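Local coordinates for CYTH domain-containing protein (Pyrococcus horikoshii, PDB 2DC4), which is of unknown function but, as a CYTH-domain protein, probably binds phosphate-bearing substrates inside an antiparallel barrel, at residues A[16-20]-A[21-25]; A[7-11]-A[12-16]; A[84-87]-A[88-92]. All blocks are in the same frame, centred on the assembly; numbering follows the deposited sequence.

Interaction 1: A[16-20]-A[21-25]; sequences RKIEG and LGAKF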
# COMPACT_ATOMS: atom_id res chain seq x y z
N ARG A 16 -6.58 -9.15 34.45
CA ARG A 16 -7.44 -9.92 35.34
C ARG A 16 -8.85 -9.32 35.39
O ARG A 16 -9.84 -10.05 35.34
CB ARG A 16 -6.84 -9.95 36.75
CG ARG A 16 -7.67 -10.72 37.76
CD ARG A 16 -6.96 -10.88 39.11
NE ARG A 16 -5.50 -10.80 39.00
CZ ARG A 16 -4.76 -9.86 39.57
NH1 ARG A 16 -5.33 -8.90 40.29
NH2 ARG A 16 -3.44 -9.87 39.42
N LYS A 17 -8.94 -7.99 35.47
CA LYS A 17 -10.24 -7.33 35.52
C LYS A 17 -11.03 -7.51 34.23
O LYS A 17 -12.22 -7.79 34.26
CB LYS A 17 -10.08 -5.83 35.79
CG LYS A 17 -9.61 -5.48 37.20
CD LYS A 17 -10.67 -5.77 38.25
CE LYS A 17 -11.80 -4.75 38.23
NZ LYS A 17 -12.70 -4.92 39.41
N ILE A 18 -10.36 -7.34 33.09
CA ILE A 18 -11.03 -7.49 31.81
C ILE A 18 -11.59 -8.90 31.66
O ILE A 18 -12.71 -9.08 31.18
CB ILE A 18 -10.05 -7.18 30.65
CG1 ILE A 18 -9.75 -5.68 30.62
CG2 ILE A 18 -10.64 -7.64 29.32
CD1 ILE A 18 -8.59 -5.30 29.72
N GLU A 19 -10.82 -9.88 32.09
CA GLU A 19 -11.25 -11.27 32.02
C GLU A 19 -12.38 -11.53 33.01
O GLU A 19 -13.33 -12.25 32.70
CB GLU A 19 -10.07 -12.21 32.30
CG GLU A 19 -9.16 -12.40 31.10
CD GLU A 19 -7.90 -13.16 31.42
OE1 GLU A 19 -7.98 -14.16 32.16
OE2 GLU A 19 -6.83 -12.77 30.91
N GLY A 20 -12.29 -10.92 34.18
CA GLY A 20 -13.33 -11.08 35.18
C GLY A 20 -14.63 -10.45 34.71
O GLY A 20 -15.71 -10.77 35.22
N LEU A 21 -14.52 -9.56 33.74
CA LEU A 21 -15.67 -8.87 33.18
C LEU A 21 -16.40 -9.82 32.22
O LEU A 21 -17.59 -9.66 31.96
CB LEU A 21 -15.21 -7.63 32.42
CG LEU A 21 -16.25 -6.69 31.80
CD1 LEU A 21 -17.25 -6.30 32.88
CD2 LEU A 21 -15.58 -5.46 31.22
N GLY A 22 -15.68 -10.81 31.71
CA GLY A 22 -16.27 -11.75 30.78
C GLY A 22 -15.98 -11.42 29.33
O GLY A 22 -16.61 -11.96 28.42
N ALA A 23 -15.03 -10.51 29.11
CA ALA A 23 -14.67 -10.13 27.75
C ALA A 23 -14.09 -11.36 27.06
O ALA A 23 -13.47 -12.21 27.70
CB ALA A 23 -13.64 -9.00 27.78
N LYS A 24 -14.29 -11.45 25.75
CA LYS A 24 -13.81 -12.58 24.96
C LYS A 24 -12.41 -12.34 24.40
O LYS A 24 -12.17 -11.37 23.69
CB LYS A 24 -14.79 -12.84 23.81
CG LYS A 24 -14.36 -13.87 22.79
CD LYS A 24 -15.51 -14.20 21.84
CE LYS A 24 -16.06 -12.98 21.11
NZ LYS A 24 -15.33 -12.67 19.84
N PHE A 25 -11.48 -13.24 24.74
CA PHE A 25 -10.11 -13.11 24.26
C PHE A 25 -10.06 -13.43 22.78
O PHE A 25 -10.46 -14.52 22.36
CB PHE A 25 -9.18 -14.05 25.03
CG PHE A 25 -7.75 -14.00 24.56
CD1 PHE A 25 -7.00 -12.83 24.70
CD2 PHE A 25 -7.15 -15.11 23.98
CE1 PHE A 25 -5.68 -12.77 24.26
CE2 PHE A 25 -5.82 -15.06 23.54
CZ PHE A 25 -5.09 -13.89 23.68
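Above the flat carbonyl of Glu19 sits the amide N of Gly22, 65° out of the carbonyl plane rather than on a lone pair, as helix 11-21 runs out. The bond from Gly22 N to Glu19 O is 2.9 Å long, whereas the others across this turn are weak. Its companion, from Ala23 N to Ile18 O at 3.4 Å, is weak but fairly straight. With the positive phi of Gly22 the pair makes a Schellman motif. Ile18 O is shared further, since Leu21 N and Gly22 N also lean on it weakly. The apolar half of the motif joins the same two residues as its longer bond: Ile18 CG2 meets the methyl of Ala23, CG2 to CB 3.6 Å. Ile18 holds CG2 anti to its backbone N, which sends that branch to Ala23. Leu21 packs its CB against the oxygen, 3.1 Å from Ile18 O. Tyr105 takes both Ile18 and Ala23, while Leu21 and Ala23 rest on Phe112, so the turn is seated on strands 94-107 and 110-117. The backbone angles of Gly22 call for glycine, since a CB would jam against the carbonyl O of Leu21. Chemically, the helix ends with one carbonyl, Ile18 O, gathering three weak N-H bonds, and with the Ile18-Ala23 methyl contact beside them as the chain enters strand 24-36.

Interaction 2: A[7-11]-A[12-16]; sequences FRVNF and EDIKR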
# COMPACT_ATOMS: atom_id res chain seq x y z
N PHE A 7 -5.56 4.42 28.56
CA PHE A 7 -5.27 4.48 29.99
C PHE A 7 -3.91 3.87 30.33
O PHE A 7 -3.52 2.85 29.75
CB PHE A 7 -6.33 3.73 30.80
CG PHE A 7 -7.73 4.24 30.60
CD1 PHE A 7 -8.49 3.83 29.51
CD2 PHE A 7 -8.30 5.12 31.52
CE1 PHE A 7 -9.79 4.29 29.32
CE2 PHE A 7 -9.60 5.58 31.35
CZ PHE A 7 -10.35 5.17 30.25
N ARG A 8 -3.20 4.48 31.27
CA ARG A 8 -1.92 3.95 31.70
C ARG A 8 -2.35 2.94 32.76
O ARG A 8 -3.10 3.28 33.68
CB ARG A 8 -1.06 5.06 32.31
CG ARG A 8 0.43 4.94 32.04
CD ARG A 8 1.10 6.30 32.14
NE ARG A 8 2.33 6.34 31.34
CZ ARG A 8 2.73 7.41 30.65
NH1 ARG A 8 2.00 8.51 30.66
NH2 ARG A 8 3.84 7.36 29.94
N VAL A 9 -1.91 1.70 32.63
CA VAL A 9 -2.35 0.67 33.56
C VAL A 9 -1.29 -0.31 34.02
O VAL A 9 -0.17 -0.33 33.51
CB VAL A 9 -3.45 -0.20 32.92
CG1 VAL A 9 -4.60 0.66 32.45
CG2 VAL A 9 -2.84 -0.99 31.76
N ASN A 10 -1.66 -1.13 35.00
CA ASN A 10 -0.79 -2.19 35.46
C ASN A 10 -1.30 -3.40 34.68
O ASN A 10 -2.45 -3.83 34.86
CB ASN A 10 -0.93 -2.46 36.96
CG ASN A 10 -0.10 -3.65 37.41
OD1 ASN A 10 -0.46 -4.80 37.14
ND2 ASN A 10 1.02 -3.39 38.08
N PHE A 11 -0.46 -3.91 33.78
CA PHE A 11 -0.83 -5.02 32.92
C PHE A 11 -1.54 -6.20 33.58
O PHE A 11 -2.65 -6.56 33.19
CB PHE A 11 0.41 -5.56 32.21
CG PHE A 11 0.11 -6.65 31.23
CD1 PHE A 11 -0.40 -6.35 29.97
CD2 PHE A 11 0.26 -7.99 31.59
CE1 PHE A 11 -0.75 -7.36 29.09
CE2 PHE A 11 -0.09 -9.00 30.71
CZ PHE A 11 -0.60 -8.69 29.46
N GLU A 12 -0.89 -6.81 34.57
CA GLU A 12 -1.47 -7.96 35.23
C GLU A 12 -2.82 -7.70 35.89
O GLU A 12 -3.74 -8.50 35.76
CB GLU A 12 -0.48 -8.51 36.27
CG GLU A 12 0.79 -9.12 35.67
CD GLU A 12 1.82 -8.08 35.24
OE1 GLU A 12 2.85 -8.47 34.65
OE2 GLU A 12 1.60 -6.87 35.51
N ASP A 13 -2.94 -6.58 36.60
CA ASP A 13 -4.18 -6.25 37.28
C ASP A 13 -5.35 -6.03 36.32
O ASP A 13 -6.43 -6.59 36.51
CB ASP A 13 -3.99 -5.00 38.15
CG ASP A 13 -2.87 -5.15 39.17
OD1 ASP A 13 -2.83 -6.20 39.86
OD2 ASP A 13 -2.04 -4.23 39.29
N ILE A 14 -5.13 -5.22 35.29
CA ILE A 14 -6.20 -4.92 34.35
C ILE A 14 -6.58 -6.12 33.48
O ILE A 14 -7.74 -6.27 33.10
CB ILE A 14 -5.83 -3.71 33.46
CG1 ILE A 14 -7.11 -3.07 32.93
CG2 ILE A 14 -4.92 -4.13 32.32
CD1 ILE A 14 -7.95 -2.39 34.00
N LYS A 15 -5.61 -6.97 33.16
CA LYS A 15 -5.88 -8.16 32.36
C LYS A 15 -6.86 -9.01 33.16
O LYS A 15 -7.85 -9.52 32.62
CB LYS A 15 -4.59 -8.94 32.09
CG LYS A 15 -4.77 -10.22 31.28
CD LYS A 15 -3.42 -10.84 30.93
CE LYS A 15 -3.57 -12.10 30.09
NZ LYS A 15 -4.23 -13.21 30.83
N ARG A 16 -6.58 -9.15 34.45
CA ARG A 16 -7.44 -9.92 35.34
C ARG A 16 -8.85 -9.32 35.39
O ARG A 16 -9.84 -10.05 35.34
CB ARG A 16 -6.84 -9.95 36.75
CG ARG A 16 -7.67 -10.72 37.76
CD ARG A 16 -6.96 -10.88 39.11
NE ARG A 16 -5.50 -10.80 39.00
CZ ARG A 16 -4.76 -9.86 39.57
NH1 ARG A 16 -5.33 -8.90 40.29
NH2 ARG A 16 -3.44 -9.87 39.42
O HOH W 1 2.31 -6.22 38.19
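A water joins Asn10 to Glu12, taking a hydrogen bond from Asn10 ND2 and giving one to Glu12 OE2, the latter 2.8 Å from the water oxygen. The other end of the Asn10 amide does the capping: OD1 accepts from Asp13 N at 3.1 Å, nearly straight, with the donor tilted 17° from the carbonyl plane. Asn10 is thus the N-cap of helix 11-21, and the bonds from ND2 to water and from Asp13 N to OD1 are consistent with this rotation of the amide. Its CG stands anti to the backbone N (chi1 175°), which carries OD1 forward over the first turn. The carboxylate of Asp13 is modelled too close to this amide for its position to be read with confidence. Asn10 O starts the regular helix bonding, receiving Ile14 N at 3.0 Å, and Phe11 O receives Lys15 N in the same way. Phe11 lies alongside the aliphatic run of Lys15, both pointing the same way and both packed on Leu114, with CE2 and CZ of the ring each 3.8 Å from Lys15 CD. The Glu12 carboxylate stands nearly perpendicular to the ring, its CD in the ring plane at the edge. Lys15 bends only at its last torsion (chi4 -65°), and its NZ pairs with Glu19. Val9 and Ile14 cross at about a right angle, CG2 to CG2 3.8 Å, both on Leu114. Trp103 meets Phe11 edge-to-face and Arg116 adds a cation-pi contact. Chemically, strand 2-8 hands over to a helix in whose first turn the N-H of Asp13 is met by the Asn10 side chain, and the acidic Glu12 and Asp13 there probably suit the positive end of the helix dipole.

Interaction 3: A[84-87]-A[88-92]; sequences IELF and KRLGF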
# COMPACT_ATOMS: atom_id res chain seq x y z
N ILE A 84 7.50 0.59 3.26
CA ILE A 84 8.38 1.49 3.98
C ILE A 84 9.34 2.15 2.99
O ILE A 84 9.58 3.36 3.05
CB ILE A 84 9.15 0.72 5.08
CG1 ILE A 84 8.17 0.39 6.22
CG2 ILE A 84 10.32 1.56 5.59
CD1 ILE A 84 8.66 -0.65 7.21
N GLU A 85 9.87 1.36 2.06
CA GLU A 85 10.77 1.90 1.05
C GLU A 85 10.05 2.96 0.22
O GLU A 85 10.59 4.02 -0.07
CB GLU A 85 11.27 0.78 0.13
CG GLU A 85 12.27 1.25 -0.91
CD GLU A 85 12.59 0.20 -1.94
OE1 GLU A 85 12.71 -0.99 -1.57
OE2 GLU A 85 12.73 0.57 -3.13
N LEU A 86 8.81 2.65 -0.17
CA LEU A 86 8.02 3.58 -0.97
C LEU A 86 7.86 4.95 -0.32
O LEU A 86 8.10 5.97 -0.96
CB LEU A 86 6.62 3.00 -1.22
CG LEU A 86 5.62 3.94 -1.89
CD1 LEU A 86 6.07 4.24 -3.31
CD2 LEU A 86 4.23 3.30 -1.90
N PHE A 87 7.45 4.99 0.94
CA PHE A 87 7.27 6.29 1.58
C PHE A 87 8.58 7.06 1.71
O PHE A 87 8.59 8.28 1.60
CB PHE A 87 6.56 6.11 2.92
CG PHE A 87 5.13 5.68 2.77
CD1 PHE A 87 4.26 6.43 1.98
CD2 PHE A 87 4.66 4.52 3.37
CE1 PHE A 87 2.95 6.02 1.78
CE2 PHE A 87 3.34 4.10 3.18
CZ PHE A 87 2.49 4.86 2.39
N LYS A 88 9.68 6.35 1.91
CA LYS A 88 10.97 7.01 2.00
C LYS A 88 11.30 7.61 0.63
O LYS A 88 11.76 8.75 0.54
CB LYS A 88 12.07 6.03 2.39
CG LYS A 88 12.03 5.58 3.84
CD LYS A 88 13.16 4.61 4.11
CE LYS A 88 13.17 4.13 5.55
NZ LYS A 88 14.25 3.11 5.75
N ARG A 89 11.07 6.84 -0.43
CA ARG A 89 11.36 7.33 -1.78
C ARG A 89 10.44 8.47 -2.21
O ARG A 89 10.77 9.24 -3.11
CB ARG A 89 11.30 6.19 -2.79
CG ARG A 89 12.46 5.21 -2.63
CD ARG A 89 12.55 4.21 -3.78
NE ARG A 89 13.66 3.28 -3.58
CZ ARG A 89 14.94 3.61 -3.62
NH1 ARG A 89 15.30 4.87 -3.85
NH2 ARG A 89 15.88 2.69 -3.42
N LEU A 90 9.29 8.58 -1.55
CA LEU A 90 8.34 9.65 -1.86
C LEU A 90 8.71 10.92 -1.10
O LEU A 90 8.05 11.95 -1.25
CB LEU A 90 6.91 9.22 -1.52
CG LEU A 90 6.32 8.13 -2.42
CD1 LEU A 90 4.92 7.76 -1.95
CD2 LEU A 90 6.27 8.65 -3.86
N GLY A 91 9.74 10.84 -0.27
CA GLY A 91 10.18 12.00 0.48
C GLY A 91 9.79 12.07 1.94
O GLY A 91 10.15 13.02 2.64
N PHE A 92 9.06 11.07 2.42
CA PHE A 92 8.64 11.05 3.82
C PHE A 92 9.78 10.58 4.71
O PHE A 92 10.57 9.71 4.33
CB PHE A 92 7.42 10.15 3.99
CG PHE A 92 6.19 10.67 3.30
CD1 PHE A 92 5.49 11.75 3.81
CD2 PHE A 92 5.76 10.09 2.11
CE1 PHE A 92 4.37 12.25 3.15
CE2 PHE A 92 4.64 10.59 1.44
CZ PHE A 92 3.94 11.67 1.96
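Leu90 drops the methyl CD1 into a notch beside Leu86, 3.9 Å from both CG and CD1 of that residue, the two side chains meeting at a slant. Leu90 CG also lies 3.2 Å from Leu86 O. Phe92 lays CB and the CD2 edge of its ring against the oxygen of Phe87, which lies near the ring plane, while CD2 reaches Phe87 CD1 at 4.0 Å. That oxygen also accepts Phe92 N at 2.9 Å. With the bond from Gly91 N to Lys88 O and the positive phi of Gly91 this closes helix 80-89 in a Schellman motif. Two long side chains run along the residues one turn back. Lys88, fully extended, lies along Ile84, CE to CG2 3.8 Å, both touching Phe36. Arg89 lies beside Glu85 where the second subunit approaches, and Arg89 NE bonds Glu85 OE2 at 2.9 Å, almost straight. OE2 alone faces NE, on its anti side and 25° out of the carboxylate plane; the two planes stand 81° apart. OE2 also hydrogen-bonds Tyr71 OH of the second subunit. A leucine in place of Glu85 would probably leave Arg89 NE without its carboxylate and that tyrosine without its hydrogen-bond partner. Ile84 and Phe87 pack down on Phe36 of strand 24-36 and Val46 of strand 42-49, and Phe92 also touches Phe36. The other flank meets the second subunit, where Leu86 lies on Tyr59 and Leu90 on Leu38, placing this helix between its own barrel strands and the dimer partner.

In the fold
Along the chain interaction 2 comes first, and interaction 1 follows directly, sharing Arg16: they are the start and finish of helix 11-21, with centres 11 Å apart. Interaction 3 comes later, on helix 80-89, about 37 Å between centres from interaction 2 and 41 Å from interaction 1, on the opposite side of the chain's centre. The barrel lies between them: strand 24-36 leaves interaction 1 and runs on to pack under interaction 3. Interactions 1 and 3 end their helices by the same glycine-dependent motif. No residue of the second subunit touches the first two contacts, whereas the third belongs to the dimer interface.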